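Local coordinates for protein SxtG (Microseira wollei, PDB 6U1R) that acts as an amidinotransferase of the saxitoxin biosynthetic pathway, probably moving an amidino group through a cysteine-bound intermediate, at residues S44-M49 with V110-F115; F130-P135 with A160-D165; K91-F96 with E357-F362; P82-A87 with Q309-L314. One frame throughout, in Å; residues are numbered along the deposited sequence.

Contact 1 (S44-M49 with V110-F115). With FMT (formic acid), chain C.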
loop_
_atom_site.group_PDB
_atom_site.type_symbol
_atom_site.label_atom_id
_atom_site.label_comp_id
_atom_site.label_asym_id
_atom_site.label_seq_id
_atom_site.Cartn_x
_atom_site.Cartn_y
_atom_site.Cartn_z
ATOM N N SER A 44 13.447 -13.816 11.354
ATOM C CA SER A 44 14.756 -13.629 11.968
ATOM C C SER A 44 14.588 -12.841 13.257
ATOM O O SER A 44 13.780 -11.907 13.312
ATOM C CB SER A 44 15.714 -12.884 11.022
ATOM O OG SER A 44 16.830 -12.355 11.722
ATOM N N VAL A 45 15.342 -13.216 14.295
ATOM C CA VAL A 45 15.313 -12.489 15.559
ATOM C C VAL A 45 16.480 -11.531 15.713
ATOM O O VAL A 45 16.538 -10.802 16.708
ATOM C CB VAL A 45 15.279 -13.444 16.767
ATOM C CG1 VAL A 45 13.956 -14.138 16.842
ATOM C CG2 VAL A 45 16.415 -14.476 16.684
ATOM N N GLU A 46 17.423 -11.511 14.783
ATOM C CA GLU A 46 18.583 -10.636 14.913
ATOM C C GLU A 46 18.165 -9.170 14.847
ATOM O O GLU A 46 17.303 -8.797 14.041
ATOM C CB GLU A 46 19.585 -10.949 13.814
ATOM C CG GLU A 46 20.096 -12.395 13.855
ATOM C CD GLU A 46 21.386 -12.572 13.089
ATOM O OE1 GLU A 46 21.341 -13.122 11.971
ATOM O OE2 GLU A 46 22.438 -12.151 13.614
ATOM N N GLY A 47 18.768 -8.341 15.700
ATOM C CA GLY A 47 18.498 -6.910 15.742
ATOM C C GLY A 47 17.151 -6.535 16.306
ATOM O O GLY A 47 16.747 -5.371 16.187
ATOM N N ALA A 48 16.452 -7.495 16.910
ATOM C CA ALA A 48 15.081 -7.313 17.367
ATOM C C ALA A 48 14.994 -6.301 18.512
ATOM O O ALA A 48 15.851 -6.265 19.397
ATOM C CB ALA A 48 14.504 -8.661 17.806
ATOM N N MET A 49 13.947 -5.472 18.468
ATOM C CA MET A 49 13.632 -4.454 19.464
ATOM C C MET A 49 12.337 -4.826 20.170
ATOM O O MET A 49 11.410 -5.334 19.541
ATOM C CB MET A 49 13.463 -3.074 18.812
ATOM C CG MET A 49 14.635 -2.653 17.923
ATOM S SD MET A 49 16.152 -2.367 18.850
ATOM C CE MET A 49 15.687 -0.952 19.823
ATOM N N VAL A 110 15.034 -14.545 6.063
ATOM C CA VAL A 110 15.075 -13.095 5.956
ATOM C C VAL A 110 16.285 -12.584 6.730
ATOM O O VAL A 110 16.619 -13.093 7.813
ATOM C CB VAL A 110 13.769 -12.456 6.464
ATOM C CG1 VAL A 110 13.699 -12.501 7.957
ATOM C CG2 VAL A 110 13.666 -11.024 5.986
ATOM N N LYS A 111 16.992 -11.589 6.133
ATOM C CA LYS A 111 18.145 -10.941 6.753
ATOM C C LYS A 111 17.693 -9.752 7.592
ATOM O O LYS A 111 16.852 -8.965 7.144
ATOM C CB LYS A 111 19.127 -10.437 5.697
ATOM C CG LYS A 111 19.515 -11.456 4.638
ATOM C CD LYS A 111 20.141 -10.768 3.414
ATOM C CE LYS A 111 20.998 -11.728 2.614
ATOM N NZ LYS A 111 20.450 -13.127 2.597
ATOM N N PRO A 112 18.253 -9.580 8.792
ATOM C CA PRO A 112 17.899 -8.412 9.605
ATOM C C PRO A 112 18.260 -7.107 8.909
ATOM O O PRO A 112 19.097 -7.049 8.006
ATOM C CB PRO A 112 18.722 -8.605 10.887
ATOM C CG PRO A 112 19.865 -9.499 10.472
ATOM C CD PRO A 112 19.266 -10.422 9.458
ATOM N N VAL A 113 17.573 -6.055 9.327
ATOM C CA VAL A 113 17.843 -4.691 8.898
ATOM C C VAL A 113 17.934 -3.856 10.172
ATOM O O VAL A 113 17.969 -4.413 11.275
ATOM C CB VAL A 113 16.751 -4.199 7.930
ATOM C CG1 VAL A 113 16.801 -4.991 6.623
ATOM C CG2 VAL A 113 15.365 -4.358 8.551
ATOM N N ASP A 114 17.977 -2.526 10.046
ATOM C CA ASP A 114 18.177 -1.640 11.201
ATOM C C ASP A 114 16.858 -1.391 11.936
ATOM O O ASP A 114 16.265 -0.303 11.873
ATOM C CB ASP A 114 18.759 -0.300 10.768
ATOM C CG ASP A 114 20.185 -0.396 10.266
ATOM O OD1 ASP A 114 20.874 -1.407 10.547
ATOM O OD2 ASP A 114 20.617 0.580 9.608
ATOM N N PHE A 115 16.429 -2.372 12.728
ATOM C CA PHE A 115 15.235 -2.139 13.539
ATOM C C PHE A 115 15.478 -1.119 14.643
ATOM O O PHE A 115 14.512 -0.533 15.151
ATOM C CB PHE A 115 14.718 -3.464 14.120
ATOM C CG PHE A 115 14.231 -4.402 13.067
ATOM C CD1 PHE A 115 13.032 -4.150 12.404
ATOM C CD2 PHE A 115 14.983 -5.503 12.698
ATOM C CE1 PHE A 115 12.591 -4.986 11.394
ATOM C CE2 PHE A 115 14.534 -6.347 11.685
ATOM C CZ PHE A 115 13.350 -6.075 11.034
HETATM C C FMT C . 17.463 -0.747 6.453
HETATM O O1 FMT C . 17.518 -1.492 5.480
HETATM O O2 FMT C . 18.175 -0.984 7.419
#

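Contact 2 (F130-P135 with A160-D165)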
loop_
_atom_site.group_PDB
_atom_site.type_symbol
_atom_site.label_atom_id
_atom_site.label_comp_id
_atom_site.label_asym_id
_atom_site.label_seq_id
_atom_site.Cartn_x
_atom_site.Cartn_y
_atom_site.Cartn_z
ATOM N N PHE A 130 10.281 -2.856 15.274
ATOM C CA PHE A 130 10.074 -4.052 16.087
ATOM C C PHE A 130 11.119 -5.070 15.661
ATOM O O PHE A 130 12.274 -5.000 16.128
ATOM C CB PHE A 130 8.610 -4.530 15.950
ATOM C CG PHE A 130 8.285 -5.843 16.678
ATOM C CD1 PHE A 130 8.782 -6.108 17.944
ATOM C CD2 PHE A 130 7.450 -6.795 16.084
ATOM C CE1 PHE A 130 8.481 -7.301 18.608
ATOM C CE2 PHE A 130 7.123 -8.002 16.756
ATOM C CZ PHE A 130 7.641 -8.250 18.009
ATOM N N CYS A 131 10.816 -5.973 14.728
ATOM C CA CYS A 131 11.735 -7.034 14.307
ATOM C C CYS A 131 11.106 -7.757 13.114
ATOM O O CYS A 131 9.982 -7.451 12.690
ATOM C CB CYS A 131 12.043 -8.006 15.462
ATOM S SG CYS A 131 10.689 -9.065 15.993
ATOM N N ALA A 132 11.829 -8.738 12.578
ATOM C CA ALA A 132 11.329 -9.538 11.464
ATOM C C ALA A 132 11.113 -10.994 11.875
ATOM O O ALA A 132 11.287 -11.913 11.073
ATOM C CB ALA A 132 12.273 -9.450 10.266
ATOM N N ALA A 133 10.678 -11.213 13.116
ATOM C CA ALA A 133 10.432 -12.558 13.617
ATOM C C ALA A 133 9.114 -13.142 13.112
ATOM O O ALA A 133 8.972 -14.370 13.071
ATOM C CB ALA A 133 10.450 -12.553 15.154
ATOM N N ASN A 134 8.159 -12.311 12.685
ATOM C CA ASN A 134 6.795 -12.764 12.394
ATOM C C ASN A 134 6.369 -12.359 10.985
ATOM O O ASN A 134 5.529 -11.469 10.819
ATOM C CB ASN A 134 5.805 -12.176 13.402
ATOM C CG ASN A 134 6.096 -12.571 14.841
ATOM O OD1 ASN A 134 5.682 -13.631 15.286
ATOM N ND2 ASN A 134 6.780 -11.714 15.577
ATOM N N PRO A 135 6.900 -13.016 9.945
ATOM C CA PRO A 135 6.420 -12.730 8.579
ATOM C C PRO A 135 4.904 -12.837 8.423
ATOM O O PRO A 135 4.307 -12.119 7.596
ATOM C CB PRO A 135 7.126 -13.791 7.713
ATOM C CG PRO A 135 8.113 -14.454 8.569
ATOM C CD PRO A 135 7.831 -14.152 9.998
ATOM N N ALA A 160 7.976 -4.281 6.435
ATOM C CA ALA A 160 8.146 -5.018 5.188
ATOM C C ALA A 160 9.550 -4.886 4.605
ATOM O O ALA A 160 9.907 -5.664 3.716
ATOM C CB ALA A 160 7.125 -4.566 4.140
ATOM N N TRP A 161 10.354 -3.940 5.086
ATOM C CA TRP A 161 11.619 -3.626 4.421
ATOM C C TRP A 161 12.565 -4.824 4.378
ATOM O O TRP A 161 13.230 -5.058 3.358
ATOM C CB TRP A 161 12.271 -2.432 5.115
ATOM C CG TRP A 161 11.743 -1.109 4.603
ATOM C CD1 TRP A 161 10.555 -0.882 3.931
ATOM C CD2 TRP A 161 12.400 0.156 4.686
ATOM N NE1 TRP A 161 10.450 0.449 3.603
ATOM C CE2 TRP A 161 11.567 1.107 4.053
ATOM C CE3 TRP A 161 13.618 0.577 5.229
ATOM C CZ2 TRP A 161 11.914 2.452 3.954
ATOM C CZ3 TRP A 161 13.963 1.914 5.131
ATOM C CH2 TRP A 161 13.115 2.835 4.497
ATOM N N ALA A 162 12.634 -5.610 5.452
ATOM C CA ALA A 162 13.567 -6.742 5.447
ATOM C C ALA A 162 13.239 -7.762 4.365
ATOM O O ALA A 162 14.130 -8.525 3.952
ATOM C CB ALA A 162 13.582 -7.434 6.810
ATOM N N TYR A 163 12.004 -7.755 3.863
ATOM C CA TYR A 163 11.515 -8.716 2.887
ATOM C C TYR A 163 11.561 -8.231 1.442
ATOM O O TYR A 163 11.180 -8.984 0.547
ATOM C CB TYR A 163 10.072 -9.089 3.219
ATOM C CG TYR A 163 9.883 -9.597 4.627
ATOM C CD1 TYR A 163 9.696 -8.721 5.684
ATOM C CD2 TYR A 163 9.886 -10.962 4.900
ATOM C CE1 TYR A 163 9.533 -9.178 6.972
ATOM C CE2 TYR A 163 9.709 -11.423 6.168
ATOM C CZ TYR A 163 9.538 -10.531 7.208
ATOM O OH TYR A 163 9.367 -11.014 8.465
ATOM N N ARG A 164 11.964 -6.988 1.186
ATOM C CA ARG A 164 11.790 -6.441 -0.156
ATOM C C ARG A 164 12.701 -7.112 -1.188
ATOM O O ARG A 164 12.330 -7.198 -2.366
ATOM C CB ARG A 164 12.011 -4.927 -0.135
ATOM C CG ARG A 164 10.790 -4.136 0.376
ATOM C CD ARG A 164 9.508 -4.395 -0.454
ATOM N NE ARG A 164 8.298 -3.780 0.133
ATOM C CZ ARG A 164 8.065 -2.478 0.083
ATOM N NH1 ARG A 164 8.956 -1.684 -0.484
ATOM N NH2 ARG A 164 6.967 -1.964 0.593
ATOM N N ASP A 165 13.883 -7.584 -0.794
ATOM C CA ASP A 165 14.693 -8.370 -1.725
ATOM C C ASP A 165 13.914 -9.579 -2.237
ATOM O O ASP A 165 13.911 -9.871 -3.439
ATOM C CB ASP A 165 15.984 -8.842 -1.051
ATOM C CG ASP A 165 17.010 -7.742 -0.889
ATOM O OD1 ASP A 165 16.991 -6.772 -1.672
ATOM O OD2 ASP A 165 17.858 -7.864 0.019
#

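Contact 3 (K91-F96 with E357-F362)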
loop_
_atom_site.group_PDB
_atom_site.type_symbol
_atom_site.label_atom_id
_atom_site.label_comp_id
_atom_site.label_asym_id
_atom_site.label_seq_id
_atom_site.Cartn_x
_atom_site.Cartn_y
_atom_site.Cartn_z
ATOM N N LYS A 91 19.163 -20.121 18.013
ATOM C CA LYS A 91 19.503 -21.543 18.033
ATOM C C LYS A 91 18.280 -22.419 17.753
ATOM O O LYS A 91 18.355 -23.370 16.961
ATOM C CB LYS A 91 20.134 -21.917 19.374
ATOM C CG LYS A 91 20.563 -23.392 19.453
ATOM C CD LYS A 91 20.996 -23.833 20.850
ATOM C CE LYS A 91 21.399 -25.320 20.839
ATOM N NZ LYS A 91 21.616 -25.897 22.197
ATOM N N GLU A 92 17.146 -22.130 18.398
ATOM C CA GLU A 92 15.966 -22.957 18.159
ATOM C C GLU A 92 15.414 -22.710 16.758
ATOM O O GLU A 92 14.935 -23.635 16.093
ATOM C CB GLU A 92 14.908 -22.697 19.238
ATOM C CG GLU A 92 15.370 -23.116 20.633
ATOM C CD GLU A 92 14.267 -23.154 21.664
ATOM O OE1 GLU A 92 13.316 -22.351 21.566
ATOM O OE2 GLU A 92 14.356 -24.003 22.587
ATOM N N LEU A 93 15.495 -21.468 16.290
ATOM C CA LEU A 93 15.154 -21.157 14.908
ATOM C C LEU A 93 15.962 -22.014 13.930
ATOM O O LEU A 93 15.415 -22.560 12.961
ATOM C CB LEU A 93 15.384 -19.669 14.662
ATOM C CG LEU A 93 14.956 -19.127 13.310
ATOM C CD1 LEU A 93 13.478 -19.288 13.058
ATOM C CD2 LEU A 93 15.327 -17.648 13.235
ATOM N N ASN A 94 17.260 -22.164 14.178
ATOM C CA ASN A 94 18.085 -22.972 13.284
ATOM C C ASN A 94 17.633 -24.430 13.259
ATOM O O ASN A 94 17.630 -25.064 12.197
ATOM C CB ASN A 94 19.553 -22.854 13.697
ATOM C CG ASN A 94 20.172 -21.556 13.222
ATOM O OD1 ASN A 94 19.694 -20.964 12.259
ATOM N ND2 ASN A 94 21.239 -21.108 13.886
ATOM N N GLU A 95 17.251 -24.980 14.409
ATOM C CA GLU A 95 16.769 -26.360 14.426
ATOM C C GLU A 95 15.429 -26.489 13.697
ATOM O O GLU A 95 15.201 -27.467 12.978
ATOM C CB GLU A 95 16.655 -26.864 15.864
ATOM C CG GLU A 95 16.191 -28.322 15.957
ATOM C CD GLU A 95 16.996 -29.270 15.056
ATOM O OE1 GLU A 95 18.247 -29.170 15.030
ATOM O OE2 GLU A 95 16.372 -30.101 14.353
ATOM N N PHE A 96 14.530 -25.522 13.892
ATOM C CA PHE A 96 13.269 -25.479 13.150
ATOM C C PHE A 96 13.523 -25.477 11.643
ATOM O O PHE A 96 12.910 -26.242 10.891
ATOM C CB PHE A 96 12.482 -24.237 13.610
ATOM C CG PHE A 96 11.230 -23.949 12.827
ATOM C CD1 PHE A 96 10.321 -24.940 12.544
ATOM C CD2 PHE A 96 10.934 -22.648 12.444
ATOM C CE1 PHE A 96 9.153 -24.662 11.850
ATOM C CE2 PHE A 96 9.758 -22.351 11.748
ATOM C CZ PHE A 96 8.857 -23.369 11.454
ATOM N N GLU A 357 10.122 -22.665 22.532
ATOM C CA GLU A 357 9.619 -21.679 23.493
ATOM C C GLU A 357 10.488 -20.432 23.584
ATOM O O GLU A 357 9.989 -19.388 24.031
ATOM C CB GLU A 357 9.480 -22.273 24.892
ATOM C CG GLU A 357 8.401 -23.317 24.980
ATOM C CD GLU A 357 7.953 -23.575 26.398
ATOM O OE1 GLU A 357 8.783 -23.442 27.339
ATOM O OE2 GLU A 357 6.758 -23.902 26.567
ATOM N N SER A 358 11.763 -20.505 23.160
ATOM C CA SER A 358 12.618 -19.319 23.144
ATOM C C SER A 358 12.168 -18.299 22.118
ATOM O O SER A 358 12.615 -17.150 22.174
ATOM C CB SER A 358 14.075 -19.684 22.846
ATOM O OG SER A 358 14.625 -20.437 23.921
ATOM N N TYR A 359 11.328 -18.700 21.170
ATOM C CA TYR A 359 10.765 -17.776 20.200
ATOM C C TYR A 359 9.574 -17.009 20.752
ATOM O O TYR A 359 9.285 -15.910 20.271
ATOM C CB TYR A 359 10.357 -18.552 18.946
ATOM C CG TYR A 359 10.546 -17.787 17.648
ATOM C CD1 TYR A 359 11.783 -17.768 17.003
ATOM C CD2 TYR A 359 9.480 -17.125 17.041
ATOM C CE1 TYR A 359 11.966 -17.088 15.804
ATOM C CE2 TYR A 359 9.658 -16.437 15.841
ATOM C CZ TYR A 359 10.896 -16.417 15.232
ATOM O OH TYR A 359 11.074 -15.754 14.041
ATOM N N TYR A 360 8.892 -17.549 21.766
ATOM C CA TYR A 360 7.653 -16.936 22.235
ATOM C C TYR A 360 7.806 -15.477 22.668
ATOM O O TYR A 360 6.853 -14.705 22.463
ATOM C CB TYR A 360 7.074 -17.750 23.397
ATOM C CG TYR A 360 6.587 -19.156 23.071
ATOM C CD1 TYR A 360 6.592 -19.664 21.776
ATOM C CD2 TYR A 360 6.114 -19.972 24.084
ATOM C CE1 TYR A 360 6.143 -20.953 21.517
ATOM C CE2 TYR A 360 5.666 -21.242 23.834
ATOM C CZ TYR A 360 5.676 -21.727 22.551
ATOM O OH TYR A 360 5.230 -22.993 22.288
ATOM N N PRO A 361 8.911 -15.049 23.294
ATOM C CA PRO A 361 9.022 -13.624 23.674
ATOM C C PRO A 361 9.053 -12.697 22.480
ATOM O O PRO A 361 8.852 -11.485 22.644
ATOM C CB PRO A 361 10.339 -13.552 24.460
ATOM C CG PRO A 361 10.735 -14.945 24.754
ATOM C CD PRO A 361 10.071 -15.831 23.751
ATOM N N PHE A 362 9.313 -13.220 21.285
ATOM C CA PHE A 362 9.240 -12.444 20.054
ATOM C C PHE A 362 7.846 -12.469 19.443
ATOM O O PHE A 362 7.674 -12.039 18.298
ATOM C CB PHE A 362 10.285 -12.956 19.062
ATOM C CG PHE A 362 11.681 -12.862 19.594
ATOM C CD1 PHE A 362 12.189 -13.879 20.392
ATOM C CD2 PHE A 362 12.468 -11.740 19.340
ATOM C CE1 PHE A 362 13.475 -13.794 20.923
ATOM C CE2 PHE A 362 13.755 -11.645 19.862
ATOM C CZ PHE A 362 14.257 -12.659 20.662
HETATM O O HOH W 1 12.196 -24.074 24.211
#

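Contact 4 (P82-A87 with Q309-L314)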
loop_
_atom_site.group_PDB
_atom_site.type_symbol
_atom_site.label_atom_id
_atom_site.label_comp_id
_atom_site.label_asym_id
_atom_site.label_seq_id
_atom_site.Cartn_x
_atom_site.Cartn_y
_atom_site.Cartn_z
ATOM N N PRO A 82 17.157 -8.309 24.973
ATOM C CA PRO A 82 18.444 -8.735 25.528
ATOM C C PRO A 82 19.185 -9.634 24.555
ATOM O O PRO A 82 18.585 -10.532 23.940
ATOM C CB PRO A 82 18.043 -9.489 26.801
ATOM C CG PRO A 82 16.779 -8.845 27.213
ATOM C CD PRO A 82 16.059 -8.506 25.939
ATOM N N PRO A 83 20.488 -9.421 24.372
ATOM C CA PRO A 83 21.223 -10.233 23.390
ATOM C C PRO A 83 21.139 -11.720 23.664
ATOM O O PRO A 83 21.104 -12.519 22.720
ATOM C CB PRO A 83 22.663 -9.724 23.526
ATOM C CG PRO A 83 22.543 -8.374 24.073
ATOM C CD PRO A 83 21.324 -8.345 24.937
ATOM N N GLU A 84 21.111 -12.124 24.930
ATOM C CA GLU A 84 21.071 -13.551 25.212
ATOM C C GLU A 84 19.751 -14.163 24.763
ATOM O O GLU A 84 19.720 -15.328 24.350
ATOM C CB GLU A 84 21.335 -13.807 26.701
ATOM C CG GLU A 84 20.303 -13.221 27.676
ATOM C CD GLU A 84 20.595 -11.770 28.125
ATOM O OE1 GLU A 84 21.249 -10.970 27.392
ATOM O OE2 GLU A 84 20.139 -11.433 29.239
ATOM N N MET A 85 18.654 -13.401 24.827
ATOM C CA MET A 85 17.384 -13.909 24.330
ATOM C C MET A 85 17.423 -14.114 22.820
ATOM O O MET A 85 16.927 -15.124 22.313
ATOM C CB MET A 85 16.249 -12.959 24.717
ATOM C CG MET A 85 15.958 -12.938 26.200
ATOM S SD MET A 85 14.506 -11.926 26.603
ATOM C CE MET A 85 13.197 -12.912 25.905
ATOM N N ILE A 86 17.995 -13.164 22.084
ATOM C CA ILE A 86 18.136 -13.333 20.644
ATOM C C ILE A 86 18.978 -14.572 20.331
ATOM O O ILE A 86 18.649 -15.355 19.427
ATOM C CB ILE A 86 18.729 -12.051 20.034
ATOM C CG1 ILE A 86 17.687 -10.931 20.137
ATOM C CG2 ILE A 86 19.162 -12.281 18.588
ATOM C CD1 ILE A 86 18.196 -9.537 19.777
ATOM N N ALA A 87 20.060 -14.779 21.085
ATOM C CA ALA A 87 20.965 -15.889 20.795
ATOM C C ALA A 87 20.275 -17.238 20.984
ATOM O O ALA A 87 20.383 -18.128 20.129
ATOM C CB ALA A 87 22.213 -15.782 21.665
ATOM N N GLN A 309 7.596 -20.005 30.496
ATOM C CA GLN A 309 8.180 -18.901 31.247
ATOM C C GLN A 309 9.379 -18.314 30.511
ATOM O O GLN A 309 10.154 -19.043 29.885
ATOM C CB GLN A 309 8.586 -19.347 32.654
ATOM C CG GLN A 309 8.750 -18.182 33.637
ATOM C CD GLN A 309 7.465 -17.377 33.824
ATOM O OE1 GLN A 309 7.046 -16.634 32.931
ATOM N NE2 GLN A 309 6.836 -17.527 34.988
ATOM N N ASN A 310 9.512 -16.989 30.585
ATOM C CA ASN A 310 10.681 -16.291 30.070
ATOM C C ASN A 310 10.869 -15.004 30.865
ATOM O O ASN A 310 9.959 -14.535 31.558
ATOM C CB ASN A 310 10.567 -16.000 28.558
ATOM C CG ASN A 310 9.410 -15.062 28.206
ATOM O OD1 ASN A 310 9.396 -13.896 28.596
ATOM N ND2 ASN A 310 8.460 -15.564 27.423
ATOM N N GLN A 311 12.069 -14.430 30.756
ATOM C CA GLN A 311 12.419 -13.285 31.591
ATOM C C GLN A 311 11.619 -12.023 31.254
ATOM O O GLN A 311 11.693 -11.054 32.017
ATOM C CB GLN A 311 13.936 -13.022 31.504
ATOM C CG GLN A 311 14.448 -12.426 30.186
ATOM C CD GLN A 311 15.909 -12.792 29.885
ATOM O OE1 GLN A 311 16.212 -13.910 29.448
ATOM N NE2 GLN A 311 16.812 -11.842 30.100
ATOM N N LEU A 312 10.840 -12.007 30.162
ATOM C CA LEU A 312 9.959 -10.882 29.846
ATOM C C LEU A 312 8.476 -11.187 30.013
ATOM O O LEU A 312 7.701 -10.258 30.249
ATOM C CB LEU A 312 10.158 -10.409 28.400
ATOM C CG LEU A 312 11.533 -10.117 27.806
ATOM C CD1 LEU A 312 11.342 -9.884 26.321
ATOM C CD2 LEU A 312 12.214 -8.916 28.444
ATOM N N ARG A 313 8.075 -12.456 29.843
ATOM C CA ARG A 313 6.702 -12.974 29.904
ATOM C C ARG A 313 5.648 -12.181 29.137
ATOM O O ARG A 313 4.881 -11.419 29.732
ATOM C CB ARG A 313 6.233 -13.128 31.358
ATOM C CG ARG A 313 6.281 -11.897 32.294
ATOM C CD ARG A 313 7.054 -12.303 33.569
ATOM N NE ARG A 313 6.681 -11.709 34.860
ATOM C CZ ARG A 313 5.449 -11.528 35.350
ATOM N NH1 ARG A 313 4.341 -11.812 34.665
ATOM N NH2 ARG A 313 5.327 -11.011 36.566
ATOM N N LEU A 314 5.590 -12.383 27.817
ATOM C CA LEU A 314 4.458 -11.969 26.994
ATOM C C LEU A 314 3.729 -13.185 26.419
ATOM O O LEU A 314 3.054 -13.082 25.384
ATOM C CB LEU A 314 4.912 -11.037 25.866
ATOM C CG LEU A 314 5.756 -9.774 26.137
ATOM C CD1 LEU A 314 5.935 -9.429 27.604
ATOM C CD2 LEU A 314 7.117 -9.909 25.483
#

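Contact 1 (S44-M49 with V110-F115)
Ser-44 and Glu-46 meet Val-110 and Pro-112 where two loops of the amidinotransferase fold run side by side, strand 37-42 leading into one and strand 106-109 into the other. An ST turn shapes the first loop, the backbone N of Glu-46 donating to Ser-44 OG over 3.2 Å, and a type II turn from Val-45 to Ala-48 continues it. The buried part lies at the two ends. Ser-44 CB approaches Val-110 O to 3.3 Å, while CG1 of that valine rests against the same CB. At the far end Met-49, with chi1 (-52°) setting CG beside its backbone N, places that CG 3.5 Å from Phe-115 O. The middle is nearer solvent. Pro-112 CG lies against Glu-46 CB at 3.7 Å, the two side chains crossing obliquely, and Gly-47 O, in the turn, sits 3.5 Å from Phe-115 CB with the phenylalanine ring oblique to it. The direct contact is packing, and the 129-132 chain bonds to both loops. On the outer side, a formic acid, probably from the crystallisation liquor, takes a bond from the N-H of Asp-114, centre of an inverse gamma turn; the formic acid O2 sits 3.1 Å from Asp-114 N.

Contact 2 (F130-P135 with A160-D165)
Tyr-163 reaches from the turn before helix 164-172 to Ala-132 and Pro-135, in the loop leading into helix 135-138. From CB the side chain sets out with CG beside the backbone N and anti to the carbonyl carbon (chi1 -55°), which directs the ring at the other segment. Farther along, Tyr-163 CE2 meets Pro-135 CB at 3.8 Å, the proline ring and the tyrosine crossing at about a right angle. Tyr-163 CZ comes next, 4.2 Å from Ala-132 CB. At the tip, Tyr-163 OH lies among Ala-132 O, Pro-135 CA and the proline ring, 3.4 Å from Pro-135 CA. Ala-162 CB meets Ala-132 CB at 4.2 Å, a methyl-to-methyl contact beside the tyrosine. Phe-139 adds an edge-to-face ring contact with Tyr-163. At and just before the helix start, Arg-164 and Trp-161 turn to the second subunit, where Trp-161 meets Phe-186 of that chain. On the other flank Asn-134 gives its ND2 to Phe-362 O and touches Cys-368, the predicted amidino-cysteine. The loop beside the predicted active-site cysteine is thus set against a helix start that also faces the subunit interface, by mainly apolar packing around one phenol.

Contact 3 (K91-F96 with E357-F362)
The Tyr-359 ring receives Leu-93 obliquely: Leu-93 CD1 comes to 3.8 Å from Tyr-359 CE1, and Phe-356 stacks on the same ring. Nearby, Tyr-360 has Glu-357 CA centred over one face, while the Phe-362 ring takes the backbone O atoms of Ser-358 and Tyr-359 at its edge, in plane. These rings belong to a short turn with a 3-10 segment at 360-361, packed on helix 83-102 in the amidinotransferase fold, in the loop that leads to the predicted catalytic Cys-368. Leucine and tyrosine form the buried half of the contact. Leu-93 swings CG anti to the backbone N (chi1 -174°), which carries its branched end toward the turn. Tyr-359 OH bonds with Ala-133 O, which ties the turn to the 130-135 loop.

The polar half is built on Glu-92, extended beyond CG. Its OE1 accepts the N-H of Ser-358, with Glu-92 OE1 2.9 Å from Ser-358 N at an angle of 147°, met on the syn side and 27° out of the carboxylate plane. Ser-358 CB lies close by, 3.1 Å from Glu-92 OE1. The Ser-358 N-H and a water would probably favour the anionic carboxylate. That water donates to the second oxygen, 2.7 Å from Glu-92 OE2, and in turn accepts weakly from Glu-357 N at 3.0 Å.

Contact 4 (P82-A87 with Q309-L314)
Met-85 and Gln-311 come together through two different first torsions. Gln-311 holds CG between its backbone N and carbonyl carbon (chi1 72°) and then extends, sending its amide over to the helix; Met-85 keeps CG beside the backbone N (chi1 -69°), runs straight through chi2, and bends only at chi3. The two chains run antiparallel alongside one another, and Gln-311 OE1 lies 3.4 Å from Met-85 CG while Met-85 SD rests 3.6 Å from Gln-311 CG. The bend at chi3 brings the methyl to Leu-312, with Met-85 CE 3.6 Å from Leu-312 CD1. Pro-361 touches this methionine as well, and Leu-312 packs on Leu-50 and Val-72, so the apolar end is buried.

At the exposed end the amide nitrogen reaches Glu-84, whose chain is bent at chi2. The bond from Gln-311 NE2 to Glu-84 OE2 is weak at 3.5 Å, with the carboxylate and amide planes 53° apart. Pro-82 lies near the same NE2, at the N-cap position ahead of helix 83-102. Within the loop, Leu-312 N donates to Asn-310 OD1 at 2.8 Å, in the carbonyl plane and on a lone pair, which holds the backbone in shape just where Gln-311 and Leu-312 project. An Asx turn thus presents two neighbouring side chains to the first turn of a helix: structural packing, away from the predicted catalytic residues, that joins the 309-314 loop to helix 83-102.

Overall arrangement
The four contacts form a connected cluster in which only contacts 2 and 4 do not touch, their nearest atoms being about 7 Å apart. Contacts 1 and 2, with centres 8 Å apart, share backbone bonds: Ser-44 N to Ala-132 O and Met-49 N to Phe-130 O, each 2.9 Å. Two hydrogen bonds join contacts 2 and 3, and Val-45 CG1 of contact 1 packs 3.7 Å from Tyr-359 CE1 of contact 3. Contacts 3 and 4 both use helix 83-102, and Ile-86 of contact 4 packs on the 44-49 loop. Contacts 2 and 3 are nearest the predicted active site, the side chains of Asn-134 and Tyr-359 lying about 3 and 6 Å from that of Cys-368; contacts 1 and 4 lie farther out.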